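Local structure of phthiocerol synthesis polyketide synthase type I PpsC (Mycobacterium tuberculosis, 7AHB) at residues A202-T207 with S328-A333; L322-I327 with Y340-T345; L178-A183 with N227-R232; A273-S278 with H301-H306; V50-G55 with H312-I317. The protein is a type I polyketide synthase of phthiocerol synthesis, whose acyltransferase domain probably selects extender units and loads them for chain elongation. All coordinates share one frame; numbering follows the deposited sequence.

In the fold
Interactions 2, 4 and 5 belong to the parallel-sheet part of the acyltransferase domain, interaction 3 to the antiparallel sheet, and interaction 1 joins the two. Strand 313-316 pairs with strand 49-53 in interaction 5 and runs into helix 324-334, which packs on strand 341-343 in interaction 2, the centres about 7 Å apart. The helix meets loop 202-207 in interaction 1, about 13 Å from the centre of interaction 3. Interaction 4 packs helix 300-308 against the turn at 274-277. Along the chain, interactions 3 and 4 lie in turn between 50-55 and 312-317, before interaction 2, and the segments of interaction 1 alternate with those of 2, 3 and 5. The antiparallel sheet is thus an excursion from the parallel one.

Interaction 1: residues A202-T207 with S328-A333; sequences ASPRQT and SDTLRA
Ser203, Pro204 and Arg205 belong to the tight loop joining strands 197-201 and 207-211, and they rest on one side of helix 324-334 at Asp329, Thr330 and Ala333. Pro204 lies across Thr330 at roughly a right angle, its CD 3.4 Å from Thr330 OG1, while its CG reaches Ala333 CB at 3.9 Å; a rigid ring and a small methyl suit so close an approach of loop to helix. Arg205 bends at its third torsion (chi3 -78°), which turns the guanidinium back over Pro204 CB and presents NH1 edge-on to the carbonyl of Asp329, a weak hydrogen bond of 3.0 Å from NH1 to O. The Asp329 carboxylate stands almost perpendicular to that guanidinium, with OD2 4.3 Å from NE, so the opposite charges probably attract weakly, without a salt bridge.

Ser203 shapes the loop itself. Its OG accepts from Arg205 N at 3.1 Å in an ST turn, and more weakly from Gln206 N, and it donates to a water 2.7 Å from OG. That water in turn donates to Gln206 OE1 and Asp329 OD2, tying loop to helix through three polar side chains. A second water bridges Ala202 O and Thr330 OG1, 2.7 Å from the hydroxyl. Gln206 OE1 also has a weak hydrogen bond with Ser326, one turn before Asp329 and Thr330 in helix 324-334. Helix 300-308 also packs here, its His301 touching both Pro204 and Thr330, so the hairpin of the antiparallel sheet sits against two helices that pack on the same face of the parallel sheet.

Interaction 2: residues L322-I327 with Y340-T345; sequences LLTHSI and YLSIGT. With SCN (thiocyanate ion), chain N.
Thr324 and Ile327, one helical turn apart, meet Ser342 across the contact, while Leu323 and Ser326 face another way. Leu323, just ahead of the helix, lays its CD2 3.6 Å from the carbon of a thiocyanate ion, probably taken up from the crystallisation liquor. Thr324 comes next: its CG2, standing beside the backbone N, lies 3.7 Å from Ile343 O, and its CB is 3.7 Å from Ser342 OG. The serine hydroxyl makes a weak hydrogen bond of 3.4 Å from OG to Thr324 O; the same carbonyl also accepts from Ser328 OG, one turn on.

Here helix 324-334 is the connection of a beta-alpha-beta unit, packed on the face of the sheet over strands 313-316 and 341-343. Small residues such as Thr324 and Ser342 let it come close to the outermost strand. Ser326 looks towards the ion and gives it a hydrogen bond of 2.6 Å from OG to the thiocyanate nitrogen. Ile327 turns back to the strand, and its CG2, anti to the backbone N, rests 3.4 Å from Ser342 OG. This branched, apolar side chain as a whole also touches Phe314 on the sheet and Phe300 and Ile304 of helix 300-308.

Interaction 3: residues L178-A183 with N227-R232; sequences LLELDA and NGFATR
Leu178 and Thr231 form an antiparallel hydrogen-bonded pair, followed by the non-hydrogen-bonded pair of Leu179 with Ala230, after which Glu180 N still reaches back to Phe229 O. The three backbone bonds run 2.7 Å from Leu178 N to Thr231 O, 2.9 Å from Thr231 N to Leu178 O, and 2.9 Å from Glu180 N to Phe229 O. Ala230 CA adds a C-H contact to Leu178 O.

On the face shared by Leu179 and Ala230, the leucine CD2 meets the methyl CB at 3.8 Å; alanine is small enough to let helix 213-225 cover this patch through Ile220 and Val223. The other face carries Leu178 and Thr231, and there a water lies 2.9 Å from Thr231 OG1 and binds Leu178 O weakly. Glu180, extended with CG anti to the backbone N (chi1 -175°), runs alongside Phe229 in the same direction. Its OE1 comes obliquely to within 3.0 Å of Phe229 CD1, the carboxylate plane nearly perpendicular to the ring.

Glu180 is also the centre of an inverse gamma turn, closed by a weak Leu181 N to Leu179 O bond, that leads towards Asp182, the N-cap of helix 183-189. On its other side Leu179 is bonded through the backbone to Thr207 of strand 207-211; strand 230-232 is outermost in this sheet. The glutamate OE1 is pressed close against CB, CG and CD1 of Phe229 without any bond to the ring, so the hold comes from the backbone bonds and the apolar pair of Leu179 and Ala230.

Interaction 4: residues A273-S278 with H301-H306; sequences ADLGIS and HQAIAH
Ile277 holds CG1 between its backbone N and carbonyl carbon (chi1 60°) and then extends fully, carrying CD1 out to His306, whose own ring leaves the helix with CG anti to the backbone N. The two side chains approach from opposite directions and meet as a CH-pi contact: CD1 lies 3.4 Å from the ring centroid, over the face but displaced towards NE2. Leu275 fills the angle between this ring and the helix. Its CD1 touches His306 CB at 3.8 Å and Gln302 O at 3.7 Å, while CD2 lies against the backbone of Ala303, 4.0 Å from its N. Gln302 offers only the base of its side chain.

The loop that presents the two apolar residues is a type I' beta turn from Asp274 to Ile277, with Leu275 and Gly276 both at positive phi; glycine takes this readily, while for Leu275 it is less usual and turns its side chain towards the helix. Asp274 braces the loop as an Asx turn, OD1 accepting from Gly276 N at 2.9 Å, and OD2 takes a 2.7 Å hydrogen bond from Ser278 OG. Leu275 also touches Ile268 of strand 267-269, as does Ala303, small enough to be buried here, which joins helix 300-308 to the parallel sheet.

Interaction 5: residues V50-G55 with H312-I317; sequences VFVYSG and HTFIEI
Val50, Phe51 and Val52 pair in parallel with Phe314, Ile315 and Glu316, the two strands running the same way at 28° with their axes 4.7 Å apart. The hydrogen bonds zigzag between them: Val50 N to Thr313 O at 2.8 Å, Ile315 N to Val50 O at 2.9 Å, Val52 N to Ile315 O at 2.9 Å, and Ile317 N to Val52 O at 2.8 Å.

On the face of Val50 and Val52, Val50 lies over one face of the Phe314 ring, off-centre, its CB 3.8 Å from CD2 in a CH-pi contact, while Val52 CG2 comes to the ring edge. Glu316 shares this side of the sheet, and its carboxylate oxygens are satisfied by hydrogen bonds: OE2 is bound by Ser318 OG and Leu322 N, and OE1 by Leu323 N, so a buried carboxylate ties the strand to the start of the next helix. On the other face Ile317 stands between two rings. Both its chi angles are near -60°, which lays CD1 over the Phe51 ring, 3.8 Å from the centroid, and leaves CG1 over the Tyr53 ring, 4.2 Å from its centroid. Ile315 CD1 meets Phe51 CE1 obliquely, across the ring from CD2. Beta-branched and aromatic residues suit strands that are extended and buried on both faces.

Helix 300-308 covers the Phe314 face through Ile304 and Ala307, and helix 106-126 the other, where Trp124 touches Ile315 and Ile317 and Thr121 bonds Tyr53 OH. Strand 133-136 flanks strand 49-53 and leads to a GxSxG sequence, probably the nucleophile elbow of acyltransferases, which Tyr53 touches; strand 341-343 flanks strand 313-316.

Interaction 1: residues A202-T207 with S328-A333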
# COMPACT_ATOMS: atom_id res chain seq x y z
N ALA A 202 -6.24 8.59 7.07
CA ALA A 202 -6.24 7.15 7.33
C ALA A 202 -7.64 6.61 7.66
O ALA A 202 -8.03 5.53 7.20
CB ALA A 202 -5.27 6.81 8.45
N SER A 203 -8.39 7.34 8.45
CA SER A 203 -9.70 6.92 8.89
C SER A 203 -10.38 8.16 9.48
O SER A 203 -9.77 9.23 9.53
CB SER A 203 -9.61 5.82 9.92
OG SER A 203 -9.18 6.32 11.16
N PRO A 204 -11.62 8.04 9.95
CA PRO A 204 -12.24 9.20 10.64
C PRO A 204 -11.53 9.56 11.92
O PRO A 204 -11.75 10.66 12.44
CB PRO A 204 -13.68 8.74 10.91
CG PRO A 204 -13.91 7.56 9.98
CD PRO A 204 -12.55 6.90 9.83
N ARG A 205 -10.68 8.67 12.44
CA ARG A 205 -10.07 8.86 13.75
C ARG A 205 -8.56 8.96 13.74
O ARG A 205 -7.99 9.34 14.77
CB ARG A 205 -10.46 7.70 14.69
CG ARG A 205 -11.75 7.93 15.44
CD ARG A 205 -12.37 6.61 15.92
NE ARG A 205 -13.05 5.91 14.82
CZ ARG A 205 -14.24 6.28 14.31
NH1 ARG A 205 -14.79 5.58 13.31
NH2 ARG A 205 -14.86 7.37 14.78
N GLN A 206 -7.91 8.65 12.63
CA GLN A 206 -6.46 8.69 12.54
C GLN A 206 -6.02 9.39 11.27
O GLN A 206 -6.63 9.23 10.21
CB GLN A 206 -5.86 7.28 12.56
CG GLN A 206 -5.97 6.57 13.91
CD GLN A 206 -5.28 5.22 13.91
OE1 GLN A 206 -5.52 4.38 13.03
NE2 GLN A 206 -4.39 5.00 14.88
N THR A 207 -4.92 10.13 11.37
CA THR A 207 -4.37 10.90 10.26
C THR A 207 -2.85 10.80 10.34
O THR A 207 -2.29 10.75 11.43
CB THR A 207 -4.80 12.39 10.34
OG1 THR A 207 -6.24 12.49 10.47
CG2 THR A 207 -4.35 13.14 9.14
N SER A 328 -11.44 -1.02 9.38
CA SER A 328 -12.60 -1.26 10.23
C SER A 328 -13.13 0.03 10.84
O SER A 328 -14.35 0.23 10.93
CB SER A 328 -12.23 -2.26 11.33
OG SER A 328 -11.98 -3.54 10.77
N ASP A 329 -12.23 0.93 11.27
CA ASP A 329 -12.70 2.21 11.80
C ASP A 329 -13.55 2.96 10.78
O ASP A 329 -14.62 3.49 11.11
CB ASP A 329 -11.53 3.07 12.23
CG ASP A 329 -10.97 2.65 13.58
OD1 ASP A 329 -11.61 1.81 14.27
OD2 ASP A 329 -9.88 3.15 13.94
N THR A 330 -13.10 3.00 9.52
CA THR A 330 -13.86 3.69 8.48
C THR A 330 -15.20 3.02 8.25
O THR A 330 -16.24 3.67 8.22
CB THR A 330 -13.04 3.74 7.19
OG1 THR A 330 -11.98 4.66 7.36
CG2 THR A 330 -13.91 4.15 6.01
N LEU A 331 -15.19 1.69 8.10
CA LEU A 331 -16.43 0.98 7.80
C LEU A 331 -17.43 1.13 8.94
O LEU A 331 -18.64 1.27 8.71
CB LEU A 331 -16.13 -0.50 7.54
CG LEU A 331 -15.29 -0.78 6.30
CD1 LEU A 331 -14.92 -2.24 6.23
CD2 LEU A 331 -16.04 -0.36 5.03
N ARG A 332 -16.93 1.12 10.19
CA ARG A 332 -17.81 1.24 11.35
C ARG A 332 -18.52 2.59 11.37
O ARG A 332 -19.61 2.71 11.95
CB ARG A 332 -17.00 1.03 12.62
CG ARG A 332 -17.74 0.38 13.76
CD ARG A 332 -16.83 0.23 15.00
NE ARG A 332 -15.51 -0.25 14.64
CZ ARG A 332 -15.05 -1.47 14.89
NH1 ARG A 332 -15.80 -2.36 15.54
NH2 ARG A 332 -13.81 -1.79 14.49
N ALA A 333 -17.93 3.62 10.77
CA ALA A 333 -18.52 4.95 10.80
C ALA A 333 -19.71 5.09 9.87
O ALA A 333 -20.52 5.98 10.08
CB ALA A 333 -17.47 6.00 10.43
O HOH W 1 -9.89 3.37 6.13
O HOH W 2 -8.03 4.32 12.49

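Interaction 2: residues L322-I327 with Y340-T345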
# COMPACT_ATOMS: atom_id res chain seq x y z
N LEU A 322 -1.19 -3.67 8.54
CA LEU A 322 -1.13 -2.40 9.25
C LEU A 322 -2.34 -1.51 8.99
O LEU A 322 -2.50 -0.50 9.68
CB LEU A 322 0.14 -1.64 8.86
CG LEU A 322 1.47 -2.27 9.34
CD1 LEU A 322 2.63 -1.53 8.64
CD2 LEU A 322 1.64 -2.26 10.85
N LEU A 323 -3.20 -1.87 8.03
CA LEU A 323 -4.35 -1.02 7.68
C LEU A 323 -5.69 -1.59 8.12
O LEU A 323 -6.71 -0.89 8.02
CB LEU A 323 -4.39 -0.79 6.18
CG LEU A 323 -3.13 -0.24 5.52
CD1 LEU A 323 -3.29 -0.18 4.03
CD2 LEU A 323 -2.80 1.10 6.12
N THR A 324 -5.73 -2.82 8.61
CA THR A 324 -7.02 -3.45 8.86
C THR A 324 -7.79 -2.75 9.97
O THR A 324 -9.02 -2.67 9.92
CB THR A 324 -6.81 -4.94 9.17
OG1 THR A 324 -5.84 -5.09 10.20
CG2 THR A 324 -6.32 -5.68 7.92
N HIS A 325 -7.09 -2.19 10.97
CA HIS A 325 -7.80 -1.43 12.00
C HIS A 325 -8.38 -0.13 11.44
O HIS A 325 -9.51 0.24 11.78
CB HIS A 325 -6.86 -1.12 13.17
CG HIS A 325 -7.47 -0.20 14.19
ND1 HIS A 325 -8.54 -0.56 14.98
CD2 HIS A 325 -7.16 1.08 14.53
CE1 HIS A 325 -8.86 0.45 15.78
NE2 HIS A 325 -8.04 1.45 15.52
N SER A 326 -7.62 0.58 10.61
CA SER A 326 -8.13 1.80 9.99
C SER A 326 -9.29 1.49 9.06
O SER A 326 -10.27 2.24 8.99
CB SER A 326 -7.02 2.51 9.21
OG SER A 326 -6.01 2.97 10.10
N ILE A 327 -9.19 0.38 8.31
CA ILE A 327 -10.31 -0.04 7.47
C ILE A 327 -11.56 -0.24 8.32
O ILE A 327 -12.64 0.30 8.03
CB ILE A 327 -9.94 -1.32 6.69
CG1 ILE A 327 -8.86 -1.01 5.65
CG2 ILE A 327 -11.17 -1.93 6.03
CD1 ILE A 327 -8.21 -2.22 5.04
N TYR A 340 -19.32 -7.30 7.61
CA TYR A 340 -18.06 -7.02 6.94
C TYR A 340 -16.93 -7.85 7.53
O TYR A 340 -17.02 -8.37 8.64
CB TYR A 340 -17.69 -5.53 7.05
CG TYR A 340 -18.58 -4.62 6.21
CD1 TYR A 340 -19.88 -4.32 6.63
CD2 TYR A 340 -18.13 -4.07 5.02
CE1 TYR A 340 -20.68 -3.50 5.88
CE2 TYR A 340 -18.94 -3.24 4.26
CZ TYR A 340 -20.21 -2.96 4.70
OH TYR A 340 -21.03 -2.15 3.95
N LEU A 341 -15.84 -7.93 6.76
CA LEU A 341 -14.66 -8.71 7.10
C LEU A 341 -13.47 -7.90 6.63
O LEU A 341 -13.40 -7.52 5.46
CB LEU A 341 -14.70 -10.08 6.42
CG LEU A 341 -13.62 -11.11 6.77
CD1 LEU A 341 -13.81 -11.61 8.18
CD2 LEU A 341 -13.66 -12.24 5.75
N SER A 342 -12.54 -7.61 7.54
CA SER A 342 -11.31 -6.90 7.21
C SER A 342 -10.14 -7.73 7.71
O SER A 342 -9.92 -7.83 8.92
CB SER A 342 -11.28 -5.51 7.83
OG SER A 342 -10.09 -4.81 7.48
N ILE A 343 -9.37 -8.30 6.77
CA ILE A 343 -8.30 -9.24 7.10
C ILE A 343 -7.05 -8.92 6.29
O ILE A 343 -7.08 -8.16 5.32
CB ILE A 343 -8.72 -10.71 6.87
CG1 ILE A 343 -9.11 -10.94 5.41
CG2 ILE A 343 -9.86 -11.10 7.78
CD1 ILE A 343 -8.95 -12.40 4.97
N GLY A 344 -5.95 -9.54 6.69
CA GLY A 344 -4.70 -9.43 5.98
C GLY A 344 -4.33 -10.71 5.25
O GLY A 344 -5.12 -11.65 5.15
N THR A 345 -3.09 -10.73 4.74
CA THR A 345 -2.55 -11.86 4.01
C THR A 345 -1.50 -12.61 4.82
O THR A 345 -1.73 -13.75 5.21
CB THR A 345 -1.97 -11.39 2.67
OG1 THR A 345 -2.99 -10.73 1.91
CG2 THR A 345 -1.44 -12.55 1.86
S SCN N . -2.00 5.02 7.20
C SCN N . -3.08 4.01 8.24
N SCN N . -3.75 3.36 8.90

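Interaction 3: residues L178-A183 with N227-R232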
# COMPACT_ATOMS: atom_id res chain seq x y z
N LEU A 178 1.80 8.71 12.60
CA LEU A 178 0.38 8.40 12.71
C LEU A 178 -0.15 9.03 13.99
O LEU A 178 0.42 8.81 15.07
CB LEU A 178 0.15 6.89 12.72
CG LEU A 178 -1.29 6.39 12.82
CD1 LEU A 178 -2.09 6.67 11.58
CD2 LEU A 178 -1.27 4.87 13.10
N LEU A 179 -1.23 9.80 13.88
CA LEU A 179 -1.79 10.52 15.02
C LEU A 179 -3.24 10.09 15.24
O LEU A 179 -3.98 9.85 14.29
CB LEU A 179 -1.76 12.03 14.79
CG LEU A 179 -0.58 12.63 14.04
CD1 LEU A 179 -0.83 14.13 13.81
CD2 LEU A 179 0.71 12.41 14.81
N GLU A 180 -3.64 9.99 16.51
CA GLU A 180 -5.02 9.69 16.86
C GLU A 180 -5.84 10.99 16.84
O GLU A 180 -6.37 11.44 17.85
CB GLU A 180 -5.09 9.01 18.22
CG GLU A 180 -6.50 8.56 18.59
CD GLU A 180 -6.62 8.08 20.02
OE1 GLU A 180 -5.64 8.23 20.81
OE2 GLU A 180 -7.70 7.56 20.39
N LEU A 181 -5.85 11.62 15.67
CA LEU A 181 -6.62 12.83 15.42
C LEU A 181 -7.31 12.69 14.07
O LEU A 181 -6.80 12.03 13.17
CB LEU A 181 -5.74 14.07 15.40
CG LEU A 181 -5.00 14.43 16.70
CD1 LEU A 181 -3.98 15.54 16.44
CD2 LEU A 181 -5.99 14.81 17.77
N ASP A 182 -8.48 13.33 13.94
CA ASP A 182 -9.17 13.37 12.66
C ASP A 182 -8.48 14.41 11.78
O ASP A 182 -7.51 15.06 12.18
CB ASP A 182 -10.67 13.63 12.85
CG ASP A 182 -11.00 15.01 13.41
OD1 ASP A 182 -10.18 15.95 13.32
OD2 ASP A 182 -12.14 15.17 13.90
N ALA A 183 -8.96 14.54 10.55
CA ALA A 183 -8.27 15.38 9.58
C ALA A 183 -8.26 16.84 10.01
O ALA A 183 -7.23 17.50 9.87
CB ALA A 183 -8.92 15.25 8.20
N ASN A 227 -2.51 14.63 25.66
CA ASN A 227 -3.25 13.44 26.06
C ASN A 227 -3.75 12.60 24.89
O ASN A 227 -4.67 11.79 25.05
CB ASN A 227 -4.44 13.82 26.96
CG ASN A 227 -4.00 14.39 28.30
OD1 ASN A 227 -2.81 14.63 28.52
ND2 ASN A 227 -4.95 14.64 29.19
N GLY A 228 -3.15 12.75 23.71
CA GLY A 228 -3.47 11.92 22.57
C GLY A 228 -2.39 10.88 22.30
O GLY A 228 -1.36 10.83 22.96
N PHE A 229 -2.66 10.03 21.30
CA PHE A 229 -1.76 8.96 20.90
C PHE A 229 -1.08 9.33 19.59
O PHE A 229 -1.73 9.86 18.68
CB PHE A 229 -2.52 7.63 20.76
CG PHE A 229 -2.94 7.02 22.07
CD1 PHE A 229 -3.67 7.76 23.01
CD2 PHE A 229 -2.60 5.70 22.38
CE1 PHE A 229 -4.05 7.19 24.23
CE2 PHE A 229 -2.99 5.13 23.58
CZ PHE A 229 -3.70 5.87 24.51
N ALA A 230 0.21 9.01 19.46
CA ALA A 230 0.94 9.31 18.24
C ALA A 230 2.17 8.42 18.13
O ALA A 230 2.83 8.16 19.14
CB ALA A 230 1.36 10.79 18.21
N THR A 231 2.46 7.96 16.91
CA THR A 231 3.54 7.03 16.64
C THR A 231 4.29 7.45 15.38
O THR A 231 3.70 7.99 14.44
CB THR A 231 2.99 5.60 16.45
OG1 THR A 231 2.29 5.20 17.64
CG2 THR A 231 4.11 4.61 16.21
N ARG A 232 5.59 7.19 15.34
CA ARG A 232 6.37 7.42 14.13
C ARG A 232 6.08 6.31 13.13
O ARG A 232 5.93 5.14 13.50
CB ARG A 232 7.87 7.47 14.46
CG ARG A 232 8.77 8.11 13.38
CD ARG A 232 10.20 7.96 13.81
NE ARG A 232 11.20 8.61 12.97
CZ ARG A 232 11.69 8.07 11.86
NH1 ARG A 232 11.18 6.91 11.40
NH2 ARG A 232 12.63 8.72 11.18
O HOH W 3 -0.33 5.81 16.69

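Interaction 4: residues A273-S278 with H301-H306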
# COMPACT_ATOMS: atom_id res chain seq x y z
N ALA A 273 -8.87 13.78 -4.76
CA ALA A 273 -10.01 14.01 -3.88
C ALA A 273 -11.25 13.28 -4.39
O ALA A 273 -12.05 12.78 -3.59
CB ALA A 273 -10.28 15.50 -3.75
N ASP A 274 -11.41 13.20 -5.71
CA ASP A 274 -12.58 12.56 -6.31
C ASP A 274 -12.37 11.06 -6.51
O ASP A 274 -13.17 10.42 -7.20
CB ASP A 274 -12.94 13.24 -7.63
CG ASP A 274 -11.97 12.92 -8.76
OD1 ASP A 274 -10.90 12.35 -8.50
OD2 ASP A 274 -12.30 13.26 -9.92
N LEU A 275 -11.32 10.50 -5.93
CA LEU A 275 -11.00 9.08 -5.97
C LEU A 275 -10.77 8.56 -7.38
O LEU A 275 -10.71 7.34 -7.59
CB LEU A 275 -12.08 8.24 -5.26
CG LEU A 275 -12.45 8.71 -3.85
CD1 LEU A 275 -13.49 7.80 -3.22
CD2 LEU A 275 -11.20 8.80 -2.98
N GLY A 276 -10.60 9.46 -8.35
CA GLY A 276 -10.42 9.05 -9.73
C GLY A 276 -11.58 8.29 -10.33
O GLY A 276 -11.37 7.44 -11.21
N ILE A 277 -12.81 8.59 -9.91
CA ILE A 277 -13.95 7.82 -10.39
C ILE A 277 -15.09 8.75 -10.80
O ILE A 277 -16.27 8.35 -10.78
CB ILE A 277 -14.45 6.82 -9.34
CG1 ILE A 277 -14.87 7.58 -8.09
CG2 ILE A 277 -13.39 5.77 -9.03
CD1 ILE A 277 -15.38 6.68 -6.97
N SER A 278 -14.76 9.97 -11.19
CA SER A 278 -15.79 10.91 -11.63
C SER A 278 -16.35 10.48 -12.98
O SER A 278 -15.68 9.84 -13.78
CB SER A 278 -15.21 12.32 -11.73
OG SER A 278 -14.93 12.85 -10.43
N HIS A 301 -9.10 6.89 3.81
CA HIS A 301 -10.40 6.91 4.47
C HIS A 301 -11.54 6.98 3.46
O HIS A 301 -12.48 6.17 3.51
CB HIS A 301 -10.40 8.10 5.44
CG HIS A 301 -11.75 8.53 5.92
ND1 HIS A 301 -11.97 9.77 6.48
CD2 HIS A 301 -12.95 7.90 5.93
CE1 HIS A 301 -13.24 9.88 6.82
NE2 HIS A 301 -13.86 8.76 6.49
N GLN A 302 -11.45 7.90 2.50
CA GLN A 302 -12.56 8.12 1.58
C GLN A 302 -12.68 6.96 0.58
O GLN A 302 -13.79 6.57 0.21
CB GLN A 302 -12.36 9.45 0.86
CG GLN A 302 -12.31 10.68 1.79
CD GLN A 302 -10.88 11.12 2.22
OE1 GLN A 302 -9.92 10.34 2.20
NE2 GLN A 302 -10.75 12.41 2.60
N ALA A 303 -11.56 6.41 0.15
CA ALA A 303 -11.62 5.26 -0.76
C ALA A 303 -12.26 4.04 -0.10
O ALA A 303 -13.08 3.35 -0.72
CB ALA A 303 -10.21 4.93 -1.26
N ILE A 304 -11.91 3.77 1.15
CA ILE A 304 -12.51 2.63 1.84
C ILE A 304 -14.01 2.85 2.03
O ILE A 304 -14.83 1.96 1.79
CB ILE A 304 -11.80 2.38 3.19
CG1 ILE A 304 -10.36 1.87 2.96
CG2 ILE A 304 -12.61 1.40 4.04
CD1 ILE A 304 -10.29 0.51 2.29
N ALA A 305 -14.39 4.05 2.47
CA ALA A 305 -15.80 4.37 2.65
C ALA A 305 -16.57 4.13 1.35
O ALA A 305 -17.64 3.49 1.35
CB ALA A 305 -15.95 5.82 3.12
N HIS A 306 -16.05 4.64 0.24
CA HIS A 306 -16.70 4.43 -1.05
C HIS A 306 -16.87 2.95 -1.34
O HIS A 306 -17.94 2.51 -1.76
CB HIS A 306 -15.88 5.10 -2.16
CG HIS A 306 -16.66 5.34 -3.43
ND1 HIS A 306 -16.93 4.34 -4.34
CD2 HIS A 306 -17.23 6.47 -3.92
CE1 HIS A 306 -17.65 4.84 -5.33
NE2 HIS A 306 -17.85 6.12 -5.09

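Interaction 5: residues V50-G55 with H312-I317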
# COMPACT_ATOMS: atom_id res chain seq x y z
N VAL A 50 -12.60 -6.54 -1.97
CA VAL A 50 -11.67 -5.47 -2.29
C VAL A 50 -10.28 -5.90 -1.84
O VAL A 50 -10.11 -6.31 -0.69
CB VAL A 50 -12.07 -4.16 -1.61
CG1 VAL A 50 -11.07 -3.06 -1.92
CG2 VAL A 50 -13.50 -3.72 -2.06
N PHE A 51 -9.30 -5.82 -2.73
CA PHE A 51 -7.90 -6.01 -2.36
C PHE A 51 -7.28 -4.65 -2.09
O PHE A 51 -7.36 -3.75 -2.94
CB PHE A 51 -7.10 -6.67 -3.47
CG PHE A 51 -7.19 -8.18 -3.51
CD1 PHE A 51 -8.27 -8.84 -2.95
CD2 PHE A 51 -6.21 -8.92 -4.14
CE1 PHE A 51 -8.36 -10.22 -3.02
CE2 PHE A 51 -6.29 -10.30 -4.19
CZ PHE A 51 -7.36 -10.95 -3.63
N VAL A 52 -6.63 -4.51 -0.93
CA VAL A 52 -6.03 -3.24 -0.50
C VAL A 52 -4.51 -3.39 -0.48
O VAL A 52 -3.97 -4.24 0.24
CB VAL A 52 -6.55 -2.83 0.89
CG1 VAL A 52 -5.80 -1.60 1.38
CG2 VAL A 52 -8.08 -2.60 0.85
N TYR A 53 -3.82 -2.52 -1.23
CA TYR A 53 -2.37 -2.58 -1.36
C TYR A 53 -1.76 -1.45 -0.54
O TYR A 53 -1.98 -0.27 -0.83
CB TYR A 53 -1.96 -2.51 -2.83
CG TYR A 53 -2.42 -3.74 -3.58
CD1 TYR A 53 -3.70 -3.81 -4.12
CD2 TYR A 53 -1.62 -4.85 -3.67
CE1 TYR A 53 -4.13 -4.94 -4.78
CE2 TYR A 53 -2.04 -5.99 -4.32
CZ TYR A 53 -3.31 -6.03 -4.87
OH TYR A 53 -3.74 -7.16 -5.51
N SER A 54 -1.03 -1.82 0.51
CA SER A 54 -0.44 -0.86 1.42
C SER A 54 0.80 -0.25 0.79
O SER A 54 1.45 -0.83 -0.08
CB SER A 54 -0.07 -1.53 2.74
OG SER A 54 0.60 -0.62 3.57
N GLY A 55 1.13 0.94 1.26
CA GLY A 55 2.30 1.65 0.80
C GLY A 55 3.52 1.49 1.65
O GLY A 55 4.59 2.02 1.32
N HIS A 312 -18.01 -6.05 0.85
CA HIS A 312 -18.03 -6.40 2.26
C HIS A 312 -16.79 -7.13 2.75
O HIS A 312 -16.60 -7.22 3.97
CB HIS A 312 -19.25 -7.27 2.56
CG HIS A 312 -20.54 -6.53 2.44
ND1 HIS A 312 -21.11 -6.25 1.22
CD2 HIS A 312 -21.34 -5.98 3.37
CE1 HIS A 312 -22.23 -5.57 1.41
NE2 HIS A 312 -22.39 -5.39 2.71
N THR A 313 -15.93 -7.62 1.86
CA THR A 313 -14.69 -8.27 2.27
C THR A 313 -13.52 -7.43 1.80
O THR A 313 -13.37 -7.19 0.59
CB THR A 313 -14.59 -9.69 1.72
OG1 THR A 313 -15.65 -10.48 2.27
CG2 THR A 313 -13.24 -10.31 2.09
N PHE A 314 -12.69 -6.99 2.75
CA PHE A 314 -11.47 -6.24 2.48
C PHE A 314 -10.28 -7.09 2.89
O PHE A 314 -10.22 -7.57 4.03
CB PHE A 314 -11.48 -4.92 3.23
CG PHE A 314 -12.51 -3.94 2.71
CD1 PHE A 314 -13.85 -4.12 2.98
CD2 PHE A 314 -12.12 -2.85 1.95
CE1 PHE A 314 -14.79 -3.24 2.49
CE2 PHE A 314 -13.07 -1.97 1.47
CZ PHE A 314 -14.41 -2.17 1.75
N ILE A 315 -9.34 -7.28 1.98
CA ILE A 315 -8.15 -8.10 2.21
C ILE A 315 -6.94 -7.22 1.95
O ILE A 315 -6.69 -6.81 0.81
CB ILE A 315 -8.12 -9.34 1.30
CG1 ILE A 315 -9.37 -10.17 1.51
CG2 ILE A 315 -6.85 -10.20 1.57
CD1 ILE A 315 -9.52 -11.33 0.54
N GLU A 316 -6.16 -6.96 3.00
CA GLU A 316 -4.91 -6.23 2.83
C GLU A 316 -3.85 -7.19 2.28
O GLU A 316 -3.59 -8.25 2.87
CB GLU A 316 -4.45 -5.62 4.16
CG GLU A 316 -3.14 -4.89 4.05
CD GLU A 316 -2.68 -4.33 5.39
OE1 GLU A 316 -3.58 -4.08 6.24
OE2 GLU A 316 -1.45 -4.15 5.59
N ILE A 317 -3.24 -6.80 1.17
CA ILE A 317 -2.27 -7.63 0.48
C ILE A 317 -0.89 -7.16 0.92
O ILE A 317 -0.28 -6.30 0.28
CB ILE A 317 -2.43 -7.53 -1.05
CG1 ILE A 317 -3.86 -7.85 -1.46
CG2 ILE A 317 -1.44 -8.50 -1.74
CD1 ILE A 317 -4.31 -9.25 -1.16